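Local coordinates for protein IroE-like serine hydrolase (Shewanella oneidensis, PDB 3GFF) that probably hydrolyses ester bonds, as a serine hydrolase of the esterase D family with an alpha/beta-hydrolase fold, at residues K75-G80 with S131-N136; P44-L49 with S60-L65; L197-A202 with D225-L230; E52-H57 with T246-S251; R116-I121 with A151-R156. All coordinates share one frame; numbering follows the deposited sequence.

Contact 1: residues K75-G80 with S131-N136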
# COMPACT_ATOMS: atom_id res chain seq x y z
N LYS A 75 -10.29 -2.41 13.30
CA LYS A 75 -11.31 -2.55 12.27
C LYS A 75 -12.09 -1.23 12.11
O LYS A 75 -12.36 -0.58 13.07
CB LYS A 75 -12.26 -3.69 12.65
CG LYS A 75 -11.60 -5.09 12.73
CD LYS A 75 -11.27 -5.59 11.37
CE LYS A 75 -10.84 -7.08 11.35
NZ LYS A 75 -9.55 -7.34 12.05
N VAL A 76 -12.41 -0.83 10.88
CA VAL A 76 -13.19 0.38 10.65
C VAL A 76 -14.27 0.14 9.58
O VAL A 76 -14.20 -0.85 8.86
CB VAL A 76 -12.32 1.53 10.14
CG1 VAL A 76 -11.19 1.85 11.17
CG2 VAL A 76 -11.72 1.19 8.76
N ILE A 77 -15.24 1.05 9.53
CA ILE A 77 -16.27 1.14 8.50
C ILE A 77 -15.66 2.15 7.51
O ILE A 77 -15.23 3.22 7.92
CB ILE A 77 -17.62 1.69 9.04
CG1 ILE A 77 -18.27 0.66 10.00
CG2 ILE A 77 -18.60 2.05 7.90
CD1 ILE A 77 -19.44 1.18 10.80
N ILE A 78 -15.53 1.75 6.25
CA ILE A 78 -14.95 2.62 5.22
C ILE A 78 -16.07 3.16 4.34
O ILE A 78 -16.87 2.38 3.80
CB ILE A 78 -13.95 1.87 4.32
CG1 ILE A 78 -12.99 1.04 5.18
CG2 ILE A 78 -13.16 2.88 3.47
CD1 ILE A 78 -12.01 0.22 4.41
N VAL A 79 -16.17 4.49 4.27
CA VAL A 79 -17.13 5.16 3.42
C VAL A 79 -16.38 5.93 2.32
O VAL A 79 -15.63 6.82 2.63
CB VAL A 79 -18.03 6.13 4.21
CG1 VAL A 79 -19.01 6.83 3.25
CG2 VAL A 79 -18.81 5.35 5.22
N GLY A 80 -16.58 5.54 1.06
CA GLY A 80 -16.00 6.25 -0.10
C GLY A 80 -17.05 7.15 -0.74
O GLY A 80 -18.13 6.69 -1.13
N SER A 131 -27.43 5.72 11.09
CA SER A 131 -28.72 5.10 11.38
C SER A 131 -28.76 3.68 10.83
O SER A 131 -29.55 2.90 11.29
CB SER A 131 -29.89 5.91 10.81
OG SER A 131 -30.06 5.72 9.41
N GLN A 132 -27.90 3.37 9.85
CA GLN A 132 -27.82 2.05 9.23
C GLN A 132 -26.73 1.15 9.85
O GLN A 132 -26.90 -0.07 9.94
CB GLN A 132 -27.54 2.19 7.72
CG GLN A 132 -28.70 2.85 6.97
CD GLN A 132 -28.40 3.21 5.52
OE1 GLN A 132 -27.26 3.09 5.03
NE2 GLN A 132 -29.47 3.64 4.79
N LEU A 133 -25.62 1.75 10.26
CA LEU A 133 -24.53 0.97 10.83
C LEU A 133 -24.19 1.32 12.29
O LEU A 133 -24.53 2.40 12.79
CB LEU A 133 -23.29 1.13 9.96
CG LEU A 133 -23.40 0.92 8.43
CD1 LEU A 133 -22.11 1.46 7.78
CD2 LEU A 133 -23.64 -0.52 8.01
N ARG A 134 -23.49 0.40 12.94
CA ARG A 134 -23.04 0.59 14.32
C ARG A 134 -21.70 1.32 14.33
O ARG A 134 -20.63 0.71 14.13
CB ARG A 134 -22.94 -0.76 15.03
CG ARG A 134 -24.29 -1.51 15.12
CD ARG A 134 -24.15 -2.78 16.01
NE ARG A 134 -22.94 -3.51 15.66
CZ ARG A 134 -22.82 -4.44 14.72
NH1 ARG A 134 -23.87 -4.86 14.04
NH2 ARG A 134 -21.65 -4.99 14.49
N THR A 135 -21.79 2.63 14.52
CA THR A 135 -20.64 3.52 14.54
C THR A 135 -20.34 3.93 15.98
O THR A 135 -21.26 4.09 16.78
CB THR A 135 -20.89 4.75 13.67
OG1 THR A 135 -21.92 5.56 14.27
CG2 THR A 135 -21.31 4.29 12.26
N ASN A 136 -19.07 4.16 16.28
CA ASN A 136 -18.64 4.41 17.67
C ASN A 136 -18.27 5.84 18.08
O ASN A 136 -17.74 6.04 19.18
CB ASN A 136 -17.49 3.47 18.04
CG ASN A 136 -16.16 3.87 17.42
OD1 ASN A 136 -16.01 4.96 16.88
ND2 ASN A 136 -15.15 2.99 17.57
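I77 and L133 meet where a strand of the central alpha/beta-hydrolase sheet, 77-81, is covered by the turn that leaves helix 114-132 and leads into the short strand 135-136. Both side chains point at each other, and they cross at a slant: the I77 branch atom CG2 comes within 3.6 Å of L133 CD1, while I77 CD1 lies 4.0 Å from the same methyl. The isoleucine fork makes this double approach possible. With CG2 anti to the backbone N and CG1 anti to the carbonyl carbon (chi1 -69°), the short branch meets L133 CD1, while the longer CG1-CD1 arm passes beside L133 as well and goes on to the residues that follow it. That arm crosses the T135 side chain at about a right angle, I77 CD1 resting 3.9 Å from T135 CG2. With T135 OG1 set between the backbone N and the carbonyl carbon (chi1 67°), it is the methyl, beside the backbone N, that meets the isoleucine.

R134, between the two, takes part mainly through its backbone. Its guanidinium is held by the carbonyl oxygens of Y36 and E41 and forms a cation-pi contact with the Y36 ring, tying the turn to the loop before strand 43-48. L133 also packs on I30 of strand 24-31, the neighbour of 77-81 in the sheet. At the polar margin, I77 CD1 sits 3.6 Å from R134 O.

Contact 2: residues P44-L49 with S60-L65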
# COMPACT_ATOMS: atom_id res chain seq x y z
N PRO A 44 -15.22 2.76 14.26
CA PRO A 44 -15.02 4.10 13.72
C PRO A 44 -15.37 4.13 12.25
O PRO A 44 -15.48 3.08 11.61
CB PRO A 44 -13.52 4.35 13.88
CG PRO A 44 -12.93 3.07 14.38
CD PRO A 44 -13.96 2.07 14.58
N VAL A 45 -15.51 5.32 11.70
CA VAL A 45 -15.85 5.45 10.29
C VAL A 45 -14.78 6.28 9.62
O VAL A 45 -14.49 7.41 10.05
CB VAL A 45 -17.23 6.10 10.07
CG1 VAL A 45 -17.61 6.09 8.52
CG2 VAL A 45 -18.31 5.40 10.91
N VAL A 46 -14.19 5.72 8.57
CA VAL A 46 -13.16 6.43 7.80
C VAL A 46 -13.82 6.84 6.50
O VAL A 46 -14.20 6.02 5.65
CB VAL A 46 -11.84 5.60 7.60
CG1 VAL A 46 -10.86 6.35 6.74
CG2 VAL A 46 -11.14 5.31 8.97
N TYR A 47 -14.02 8.14 6.36
CA TYR A 47 -14.61 8.71 5.13
C TYR A 47 -13.51 9.06 4.13
O TYR A 47 -12.65 9.85 4.45
CB TYR A 47 -15.41 9.96 5.46
CG TYR A 47 -16.73 9.72 6.18
CD1 TYR A 47 -16.77 9.62 7.56
CD2 TYR A 47 -17.94 9.68 5.49
CE1 TYR A 47 -17.93 9.47 8.22
CE2 TYR A 47 -19.12 9.51 6.14
CZ TYR A 47 -19.12 9.39 7.52
OH TYR A 47 -20.27 9.23 8.24
N LEU A 48 -13.55 8.47 2.94
CA LEU A 48 -12.56 8.74 1.89
C LEU A 48 -13.19 9.59 0.76
O LEU A 48 -14.20 9.18 0.17
CB LEU A 48 -12.04 7.42 1.28
CG LEU A 48 -11.58 6.31 2.23
CD1 LEU A 48 -11.27 5.07 1.40
CD2 LEU A 48 -10.33 6.75 3.12
N LEU A 49 -12.61 10.76 0.51
CA LEU A 49 -13.01 11.61 -0.60
C LEU A 49 -12.41 11.06 -1.89
O LEU A 49 -11.53 10.20 -1.83
CB LEU A 49 -12.56 13.05 -0.38
CG LEU A 49 -13.15 13.73 0.86
CD1 LEU A 49 -12.71 15.17 0.93
CD2 LEU A 49 -14.66 13.61 0.87
N SER A 60 -8.56 -1.46 0.17
CA SER A 60 -7.79 -2.72 0.28
C SER A 60 -6.61 -2.60 1.28
O SER A 60 -6.27 -3.55 1.99
CB SER A 60 -7.32 -3.26 -1.08
OG SER A 60 -6.46 -2.38 -1.77
N LEU A 61 -5.98 -1.42 1.32
CA LEU A 61 -4.89 -1.20 2.25
C LEU A 61 -5.48 -1.20 3.68
O LEU A 61 -5.01 -1.93 4.54
CB LEU A 61 -4.15 0.10 1.90
CG LEU A 61 -3.12 0.59 2.92
CD1 LEU A 61 -2.05 -0.52 3.12
CD2 LEU A 61 -2.53 1.96 2.53
N LEU A 62 -6.53 -0.42 3.90
CA LEU A 62 -7.16 -0.36 5.22
C LEU A 62 -7.60 -1.72 5.80
O LEU A 62 -7.32 -2.03 6.97
CB LEU A 62 -8.30 0.66 5.24
CG LEU A 62 -7.86 2.12 5.13
CD1 LEU A 62 -9.05 2.98 4.87
CD2 LEU A 62 -7.14 2.58 6.37
N GLN A 63 -8.28 -2.52 4.98
CA GLN A 63 -8.67 -3.86 5.38
C GLN A 63 -7.44 -4.74 5.59
O GLN A 63 -7.42 -5.55 6.47
CB GLN A 63 -9.57 -4.48 4.31
CG GLN A 63 -10.98 -3.86 4.22
CD GLN A 63 -12.02 -4.50 5.17
OE1 GLN A 63 -11.98 -5.72 5.44
NE2 GLN A 63 -12.98 -3.69 5.65
N PHE A 64 -6.40 -4.59 4.76
CA PHE A 64 -5.17 -5.37 4.93
C PHE A 64 -4.50 -5.03 6.28
O PHE A 64 -4.17 -5.91 7.04
CB PHE A 64 -4.17 -5.15 3.77
CG PHE A 64 -2.82 -5.82 3.99
CD1 PHE A 64 -2.60 -7.12 3.60
CD2 PHE A 64 -1.78 -5.11 4.60
CE1 PHE A 64 -1.39 -7.72 3.81
CE2 PHE A 64 -0.57 -5.70 4.83
CZ PHE A 64 -0.37 -7.01 4.42
N LEU A 65 -4.36 -3.75 6.57
CA LEU A 65 -3.73 -3.32 7.83
C LEU A 65 -4.45 -3.77 9.11
O LEU A 65 -3.86 -3.72 10.18
CB LEU A 65 -3.56 -1.80 7.84
CG LEU A 65 -2.46 -1.17 6.97
CD1 LEU A 65 -2.58 0.32 6.98
CD2 LEU A 65 -1.13 -1.56 7.49
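V46 and L48 of strand 43-48 face L62 of helix 51-65, which makes this the strand-to-helix packing of a beta-alpha-beta crossover whose second strand is 77-81. All interactions across the contact are apolar. The valine and the leucine lie two residues apart on the strand and point to the same face of the sheet, and L62 comes down between them from the helix. One methyl serves both: L62 CD1 is 4.3 Å from V46 CG1. These are loose van der Waals approaches, and only 88 Å² is buried between the segments, so much of the packing of L62 is supplied by I73, by I78 of the crossover's second strand and by I259 of helix 250-263.

Backbone hydrogen bonds hold each partner in shape. V46 is bonded to I77 and V79 in the neighbouring strand, and in the helix F64 N reaches S60 O at 3.0 Å. Beyond the helix lies the second subunit, where S60 OG is hydrogen-bonded to S60 OG of that chain; L62 thus faces the sheet while its helix contributes to the dimer interface. On the strand side, the same L62 CD1 lies 4.3 Å from L48 CD2.

Contact 3: residues L197-A202 with D225-L230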
# COMPACT_ATOMS: atom_id res chain seq x y z
N LEU A 197 -4.53 16.15 13.00
CA LEU A 197 -4.23 16.42 11.61
C LEU A 197 -2.91 15.72 11.26
O LEU A 197 -1.92 15.82 12.00
CB LEU A 197 -4.07 17.93 11.35
CG LEU A 197 -3.56 18.28 9.93
CD1 LEU A 197 -4.59 17.95 8.83
CD2 LEU A 197 -3.16 19.73 9.87
N PHE A 198 -2.92 15.00 10.15
CA PHE A 198 -1.71 14.40 9.58
C PHE A 198 -1.59 14.96 8.20
O PHE A 198 -2.57 14.95 7.44
CB PHE A 198 -1.81 12.86 9.52
CG PHE A 198 -0.70 12.20 8.71
CD1 PHE A 198 0.51 11.87 9.30
CD2 PHE A 198 -0.89 11.90 7.37
CE1 PHE A 198 1.52 11.27 8.58
CE2 PHE A 198 0.10 11.29 6.64
CZ PHE A 198 1.32 10.98 7.25
N MSE A 199 -0.42 15.50 7.85
CA MSE A 199 -0.16 15.95 6.48
C MSE A 199 0.89 15.08 5.78
O MSE A 199 1.97 14.83 6.34
CB MSE A 199 0.34 17.41 6.45
CG MSE A 199 -0.69 18.43 6.83
SE MSE A 199 0.05 20.20 6.96
CE MSE A 199 0.71 20.40 5.11
N ALA A 200 0.58 14.63 4.57
CA ALA A 200 1.56 13.92 3.73
C ALA A 200 1.99 15.00 2.76
O ALA A 200 1.13 15.73 2.25
CB ALA A 200 0.95 12.73 2.96
N ILE A 201 3.28 15.10 2.50
CA ILE A 201 3.81 16.12 1.60
C ILE A 201 4.72 15.43 0.59
O ILE A 201 5.78 14.91 0.97
CB ILE A 201 4.60 17.24 2.36
CG1 ILE A 201 3.74 17.83 3.47
CG2 ILE A 201 5.07 18.34 1.37
CD1 ILE A 201 4.47 18.82 4.44
N ALA A 202 4.31 15.44 -0.69
CA ALA A 202 5.08 14.80 -1.75
C ALA A 202 6.08 15.77 -2.40
O ALA A 202 6.23 16.90 -1.96
CB ALA A 202 4.12 14.19 -2.81
N ASP A 225 5.57 23.56 8.76
CA ASP A 225 6.56 24.25 9.61
C ASP A 225 5.85 25.24 10.51
O ASP A 225 6.17 25.34 11.69
CB ASP A 225 7.65 24.96 8.81
CG ASP A 225 8.73 24.01 8.28
OD1 ASP A 225 8.65 22.78 8.57
OD2 ASP A 225 9.67 24.48 7.56
N LYS A 226 4.85 25.95 9.97
CA LYS A 226 4.09 26.91 10.77
C LYS A 226 3.28 26.20 11.85
O LYS A 226 3.29 26.64 13.00
CB LYS A 226 3.21 27.82 9.91
CG LYS A 226 2.39 28.83 10.70
CD LYS A 226 1.61 29.78 9.81
CE LYS A 226 2.41 30.95 9.41
NZ LYS A 226 2.54 31.87 10.59
N LEU A 227 2.62 25.10 11.50
CA LEU A 227 1.86 24.33 12.48
C LEU A 227 2.78 23.78 13.61
O LEU A 227 2.41 23.77 14.79
CB LEU A 227 1.11 23.18 11.81
CG LEU A 227 -0.23 23.46 11.12
CD1 LEU A 227 -0.58 22.33 10.27
CD2 LEU A 227 -1.34 23.70 12.13
N THR A 228 3.97 23.33 13.23
CA THR A 228 4.92 22.76 14.18
C THR A 228 5.44 23.82 15.13
O THR A 228 5.40 23.62 16.35
CB THR A 228 6.14 22.10 13.43
OG1 THR A 228 5.67 21.05 12.58
CG2 THR A 228 7.17 21.55 14.44
N LYS A 229 5.89 24.94 14.58
CA LYS A 229 6.43 26.04 15.34
C LYS A 229 5.36 26.67 16.26
O LYS A 229 5.62 26.90 17.45
CB LYS A 229 7.01 27.12 14.42
CG LYS A 229 8.02 28.01 15.15
CD LYS A 229 8.25 29.37 14.50
CE LYS A 229 7.08 30.33 14.80
NZ LYS A 229 7.34 31.70 14.29
N LEU A 230 4.18 26.96 15.69
CA LEU A 230 3.04 27.55 16.43
C LEU A 230 2.44 26.62 17.46
O LEU A 230 1.98 27.09 18.51
CB LEU A 230 1.92 28.04 15.50
CG LEU A 230 2.02 29.48 14.99
CD1 LEU A 230 3.42 29.93 14.49
CD2 LEU A 230 0.94 29.62 13.91
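In L197 the first torsion sets CG opposite the backbone N (chi1 172°), whereas in L227 CG is anti to the carbonyl carbon (chi1 -81°); the two leucines, one on strand 195-201 and one on helix 215-230, thereby meet methyl to methyl at about a right angle, with L197 CD2 3.7 Å from L227 CD1. The selenomethionine M199, two residues further along the strand, also turns its side chain to the helix. It runs out from the strand and then bends at its last torsion (chi3 60°), bringing SE obliquely to within 4.0 Å of L227 CD1. A single leucine methyl is therefore shared by two neighbours on the same face of the strand.

This is helix-on-sheet packing near one edge of the alpha/beta-hydrolase core. Strand 195-201 is next to the outermost strand, 235-241, to which L197 and M199 are joined by backbone hydrogen bonds, and F237 of that strand touches all three contact residues. On the helix side, V187 of helix 178-189 packs against L227. At the far end of the strand, A202 N donates to D169 OD1, linking it to the aspartate of a probable Ser-His-Asp triad.

Hydrocarbon groups and a weakly polar selenium make up the contact, so the helix is held on the sheet here by burial and shape rather than by directional bonds.

Contact 4: residues E52-H57 with T246-S251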
# COMPACT_ATOMS: atom_id res chain seq x y z
N GLU A 52 -14.37 7.60 -6.37
CA GLU A 52 -14.39 6.98 -7.72
C GLU A 52 -13.01 6.52 -8.12
O GLU A 52 -12.88 5.53 -8.77
CB GLU A 52 -14.82 7.96 -8.84
CG GLU A 52 -15.70 9.11 -8.43
CD GLU A 52 -15.01 10.10 -7.52
OE1 GLU A 52 -13.92 10.62 -7.86
OE2 GLU A 52 -15.58 10.38 -6.46
N ASP A 53 -12.01 7.26 -7.71
CA ASP A 53 -10.60 7.01 -8.04
C ASP A 53 -9.72 6.43 -6.91
O ASP A 53 -8.82 5.63 -7.20
CB ASP A 53 -9.97 8.34 -8.52
CG ASP A 53 -10.56 8.83 -9.84
OD1 ASP A 53 -11.19 8.04 -10.56
OD2 ASP A 53 -10.38 10.01 -10.19
N GLN A 54 -9.99 6.79 -5.66
CA GLN A 54 -9.13 6.38 -4.52
C GLN A 54 -9.66 5.22 -3.63
O GLN A 54 -8.87 4.60 -2.91
CB GLN A 54 -8.88 7.60 -3.62
CG GLN A 54 -8.25 8.85 -4.31
CD GLN A 54 -6.80 8.67 -4.70
OE1 GLN A 54 -6.11 7.76 -4.24
NE2 GLN A 54 -6.34 9.52 -5.60
N PHE A 55 -10.95 4.91 -3.71
CA PHE A 55 -11.55 3.93 -2.78
C PHE A 55 -10.93 2.55 -2.84
O PHE A 55 -10.56 2.01 -1.80
CB PHE A 55 -13.06 3.79 -2.99
CG PHE A 55 -13.70 2.86 -1.99
CD1 PHE A 55 -14.05 3.32 -0.72
CD2 PHE A 55 -13.91 1.53 -2.31
CE1 PHE A 55 -14.62 2.49 0.22
CE2 PHE A 55 -14.48 0.67 -1.36
CZ PHE A 55 -14.84 1.15 -0.10
N ASP A 56 -10.82 2.00 -4.04
CA ASP A 56 -10.26 0.66 -4.25
C ASP A 56 -8.89 0.38 -3.59
O ASP A 56 -8.77 -0.58 -2.85
CB ASP A 56 -10.21 0.33 -5.74
CG ASP A 56 -11.56 -0.03 -6.32
OD1 ASP A 56 -12.63 0.25 -5.73
OD2 ASP A 56 -11.53 -0.67 -7.40
N HIS A 57 -7.87 1.20 -3.85
CA HIS A 57 -6.55 0.93 -3.26
C HIS A 57 -6.50 1.30 -1.79
O HIS A 57 -5.79 0.65 -1.03
CB HIS A 57 -5.37 1.59 -4.03
CG HIS A 57 -5.23 3.07 -3.80
ND1 HIS A 57 -4.33 3.61 -2.90
CD2 HIS A 57 -5.85 4.12 -4.38
CE1 HIS A 57 -4.44 4.92 -2.90
NE2 HIS A 57 -5.35 5.26 -3.79
N THR A 246 5.21 11.46 -5.85
CA THR A 246 4.58 12.46 -6.68
C THR A 246 3.25 12.85 -6.04
O THR A 246 2.76 12.22 -5.08
CB THR A 246 4.29 11.94 -8.08
OG1 THR A 246 3.29 10.94 -7.98
CG2 THR A 246 5.54 11.37 -8.77
N HIS A 247 2.65 13.89 -6.58
CA HIS A 247 1.40 14.38 -6.06
C HIS A 247 0.31 13.30 -6.10
O HIS A 247 -0.46 13.09 -5.14
CB HIS A 247 0.99 15.61 -6.87
CG HIS A 247 -0.37 16.10 -6.56
ND1 HIS A 247 -0.69 16.60 -5.33
CD2 HIS A 247 -1.48 16.19 -7.32
CE1 HIS A 247 -1.96 16.96 -5.34
NE2 HIS A 247 -2.45 16.74 -6.54
N GLN A 248 0.25 12.59 -7.20
CA GLN A 248 -0.70 11.50 -7.30
C GLN A 248 -0.28 10.23 -6.51
O GLN A 248 -1.10 9.69 -5.78
CB GLN A 248 -1.07 11.25 -8.78
CG GLN A 248 -2.00 12.36 -9.36
CD GLN A 248 -3.39 12.41 -8.68
OE1 GLN A 248 -3.93 11.38 -8.27
NE2 GLN A 248 -3.96 13.59 -8.59
N SER A 249 0.98 9.79 -6.61
CA SER A 249 1.41 8.53 -5.91
C SER A 249 1.41 8.58 -4.37
O SER A 249 1.45 7.54 -3.72
CB SER A 249 2.81 8.08 -6.34
OG SER A 249 3.83 8.77 -5.63
N VAL A 250 1.40 9.76 -3.80
CA VAL A 250 1.51 9.85 -2.35
C VAL A 250 0.20 9.51 -1.61
O VAL A 250 0.22 9.31 -0.40
CB VAL A 250 2.07 11.21 -1.87
CG1 VAL A 250 0.93 12.27 -1.83
CG2 VAL A 250 2.74 11.06 -0.50
N SER A 251 -0.92 9.40 -2.34
CA SER A 251 -2.21 9.09 -1.72
C SER A 251 -2.12 7.79 -0.95
O SER A 251 -2.60 7.70 0.21
CB SER A 251 -3.36 9.04 -2.77
OG SER A 251 -3.19 8.01 -3.75
O HOH W 1 -3.98 9.18 -6.68
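Q54 of helix 51-65 reaches S251 of helix 250-263 and a bridging water, beside a probable Ser-His-Asp triad of the alpha/beta-hydrolase fold. The second segment opens with T246 in an ST motif: T246 OG1 accepts from S249 N (2.9 Å), and S249 OG accepts in return from T246 N. This turn carries H247, the probable triad histidine, whose ring nitrogens bond S145 and D169. At Q248 the side chain bends back at chi2, and its OE1 and the backbone O both receive bonds from one water, which accepts from Q54 NE2 at 2.6 Å. The two amide planes are 30° apart.

S251 closes the segment. Its hydroxyl, lying between the backbone N and the carbonyl carbon (chi1 63°), donates to Q54 OE1 at 3.0 Å. H57 NE2 gives the same oxygen a nearly straight bond of 2.7 Å, with Q54 OE1 in the plane of the imidazole. Two donors thus fix which way the glutamine amide is turned, leaving its NH2 end to the water. Without the amide, as with a leucine in place of Q54, H57 NE2 and S251 OG are likely to lose their shared acceptor and the water a donor.

H57 ND1 is bonded to H252, and the H57 ring stacks on F64 of the second subunit. Q54, H57 and S251 are buried and satisfy one another's polar atoms, and the water extends this set to Q248, next to the probable triad histidine.

Contact 5: residues R116-I121 with A151-R156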
# COMPACT_ATOMS: atom_id res chain seq x y z
N ARG A 116 -20.91 23.77 1.71
CA ARG A 116 -22.14 23.03 1.46
C ARG A 116 -21.94 21.54 1.31
O ARG A 116 -22.80 20.78 1.73
CB ARG A 116 -22.87 23.64 0.26
CG ARG A 116 -23.38 25.06 0.62
CD ARG A 116 -23.30 26.10 -0.50
NE ARG A 116 -24.39 26.35 -1.46
CZ ARG A 116 -25.57 25.73 -1.58
NH1 ARG A 116 -25.96 24.69 -0.83
NH2 ARG A 116 -26.39 26.18 -2.53
N PHE A 117 -20.85 21.12 0.70
CA PHE A 117 -20.52 19.71 0.60
C PHE A 117 -20.25 19.12 2.01
O PHE A 117 -20.67 17.98 2.30
CB PHE A 117 -19.37 19.50 -0.39
CG PHE A 117 -18.79 18.12 -0.40
CD1 PHE A 117 -19.44 17.08 -1.03
CD2 PHE A 117 -17.56 17.86 0.20
CE1 PHE A 117 -18.88 15.81 -1.06
CE2 PHE A 117 -17.01 16.59 0.19
CZ PHE A 117 -17.67 15.57 -0.43
N LEU A 118 -19.55 19.87 2.87
CA LEU A 118 -19.36 19.44 4.25
C LEU A 118 -20.73 19.37 4.96
O LEU A 118 -21.00 18.46 5.76
CB LEU A 118 -18.40 20.36 5.01
CG LEU A 118 -16.92 20.10 4.71
CD1 LEU A 118 -16.04 21.32 5.06
CD2 LEU A 118 -16.48 18.78 5.43
N ASP A 119 -21.60 20.34 4.68
CA ASP A 119 -22.95 20.32 5.26
C ASP A 119 -23.68 19.07 4.81
O ASP A 119 -24.41 18.43 5.58
CB ASP A 119 -23.73 21.55 4.84
CG ASP A 119 -23.24 22.82 5.52
OD1 ASP A 119 -22.51 22.77 6.53
OD2 ASP A 119 -23.58 23.87 5.01
N PHE A 120 -23.51 18.71 3.54
CA PHE A 120 -24.06 17.46 2.98
C PHE A 120 -23.63 16.23 3.80
O PHE A 120 -24.43 15.35 4.09
CB PHE A 120 -23.70 17.29 1.50
CG PHE A 120 -23.56 15.82 1.06
CD1 PHE A 120 -24.67 14.99 0.94
CD2 PHE A 120 -22.29 15.29 0.76
CE1 PHE A 120 -24.54 13.64 0.54
CE2 PHE A 120 -22.15 13.91 0.38
CZ PHE A 120 -23.29 13.11 0.28
N ILE A 121 -22.36 16.20 4.18
CA ILE A 121 -21.82 15.09 4.97
C ILE A 121 -22.46 15.08 6.36
O ILE A 121 -22.96 14.05 6.80
CB ILE A 121 -20.27 15.14 5.05
CG1 ILE A 121 -19.65 14.90 3.66
CG2 ILE A 121 -19.73 14.11 6.11
CD1 ILE A 121 -18.15 15.12 3.60
N ALA A 151 -10.62 18.63 4.01
CA ALA A 151 -10.07 18.36 5.36
C ALA A 151 -9.70 19.67 6.03
O ALA A 151 -10.13 19.92 7.14
CB ALA A 151 -8.86 17.43 5.29
N MSE A 152 -8.96 20.53 5.33
CA MSE A 152 -8.52 21.82 5.92
C MSE A 152 -9.69 22.68 6.34
O MSE A 152 -9.66 23.28 7.40
CB MSE A 152 -7.63 22.61 4.95
CG MSE A 152 -6.25 21.98 4.66
SE MSE A 152 -5.29 21.39 6.28
CE MSE A 152 -3.60 20.92 5.57
N GLU A 153 -10.70 22.77 5.47
CA GLU A 153 -11.89 23.59 5.73
C GLU A 153 -12.75 23.02 6.89
O GLU A 153 -13.26 23.75 7.73
CB GLU A 153 -12.67 23.75 4.42
CG GLU A 153 -13.81 24.74 4.46
CD GLU A 153 -13.36 26.17 4.71
OE1 GLU A 153 -12.13 26.46 4.82
OE2 GLU A 153 -14.25 27.01 4.80
N ALA A 154 -12.87 21.71 6.96
CA ALA A 154 -13.57 21.04 8.05
C ALA A 154 -12.88 21.45 9.36
O ALA A 154 -13.55 21.89 10.29
CB ALA A 154 -13.54 19.50 7.86
N LEU A 155 -11.55 21.35 9.40
CA LEU A 155 -10.78 21.79 10.56
C LEU A 155 -10.98 23.29 10.72
O LEU A 155 -11.43 23.74 11.77
CB LEU A 155 -9.28 21.41 10.43
CG LEU A 155 -8.30 21.59 11.62
CD1 LEU A 155 -8.55 20.62 12.77
CD2 LEU A 155 -6.80 21.42 11.14
N ARG A 156 -10.76 24.06 9.66
CA ARG A 156 -10.89 25.52 9.75
C ARG A 156 -12.22 26.02 10.32
O ARG A 156 -12.24 27.00 11.09
CB ARG A 156 -10.66 26.21 8.38
CG ARG A 156 -10.37 27.72 8.54
CD ARG A 156 -10.40 28.48 7.20
NE ARG A 156 -11.77 28.62 6.73
CZ ARG A 156 -12.60 29.61 7.06
NH1 ARG A 156 -12.21 30.61 7.84
NH2 ARG A 156 -13.83 29.62 6.57
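L118 of helix 114-132 packs against E153 and A154 of helix 146-156, the helix that follows the probable nucleophile elbow of the alpha/beta-hydrolase fold. The apolar contacts centre on the leucine's two methyls: L118 CD2 lies 3.9 Å from A154 CB, while CD1 settles over the backbone, 3.7 Å from A154 N. The small alanine lets the helices come close, with the L118 and A154 CA atoms only 7.1 Å apart. Beside it, the aliphatic part of E153 takes a share of the packing, its CG 4.1 Å from L118 CD1.

The ionic interactions run along helix 146-156 itself. E153 extends with CG anti to its backbone N (chi1 -171°) and bends at chi2, bringing the carboxylate to the edge of the R156 guanidinium, in that group's plane. The arginine grips it side-on in a salt bridge: NE meets E153 OE1 at 2.9 Å and NH2 meets OE2 at 3.2 Å, both on the syn side though well out of the carboxylate plane. E153 OE1 also bonds Y179 OH at helix 178-189. Were E153 replaced by an alanine, R156 would probably lose its carboxylate mate, Y179 this partner and L118 the packing of CG.

The buried carboxylate is thus matched by an arginine and a tyrosine, which probably favours its charged form, while its CG packs against L118.

Contacts 1, 2 and 3 all reach the central mixed sheet. Contacts 1 and 2 lie on its adjacent strands 77-81 and 43-48, their centres about 10 Å apart, whereas contacts 1 and 3 lie on opposite sides of the chain's centre, about 28 Å apart. Contact 2 closes before contact 1 opens, and contact 5, which shares helix 114-132 with contact 1, closes before contact 3. Contact 4 uses helix 51-65, as contact 2 does, and encloses contacts 1, 3 and 5 along the chain. It thereby brings an early helix to the late turn carrying the probable triad histidine; contacts 2 and 4 both touch the second subunit.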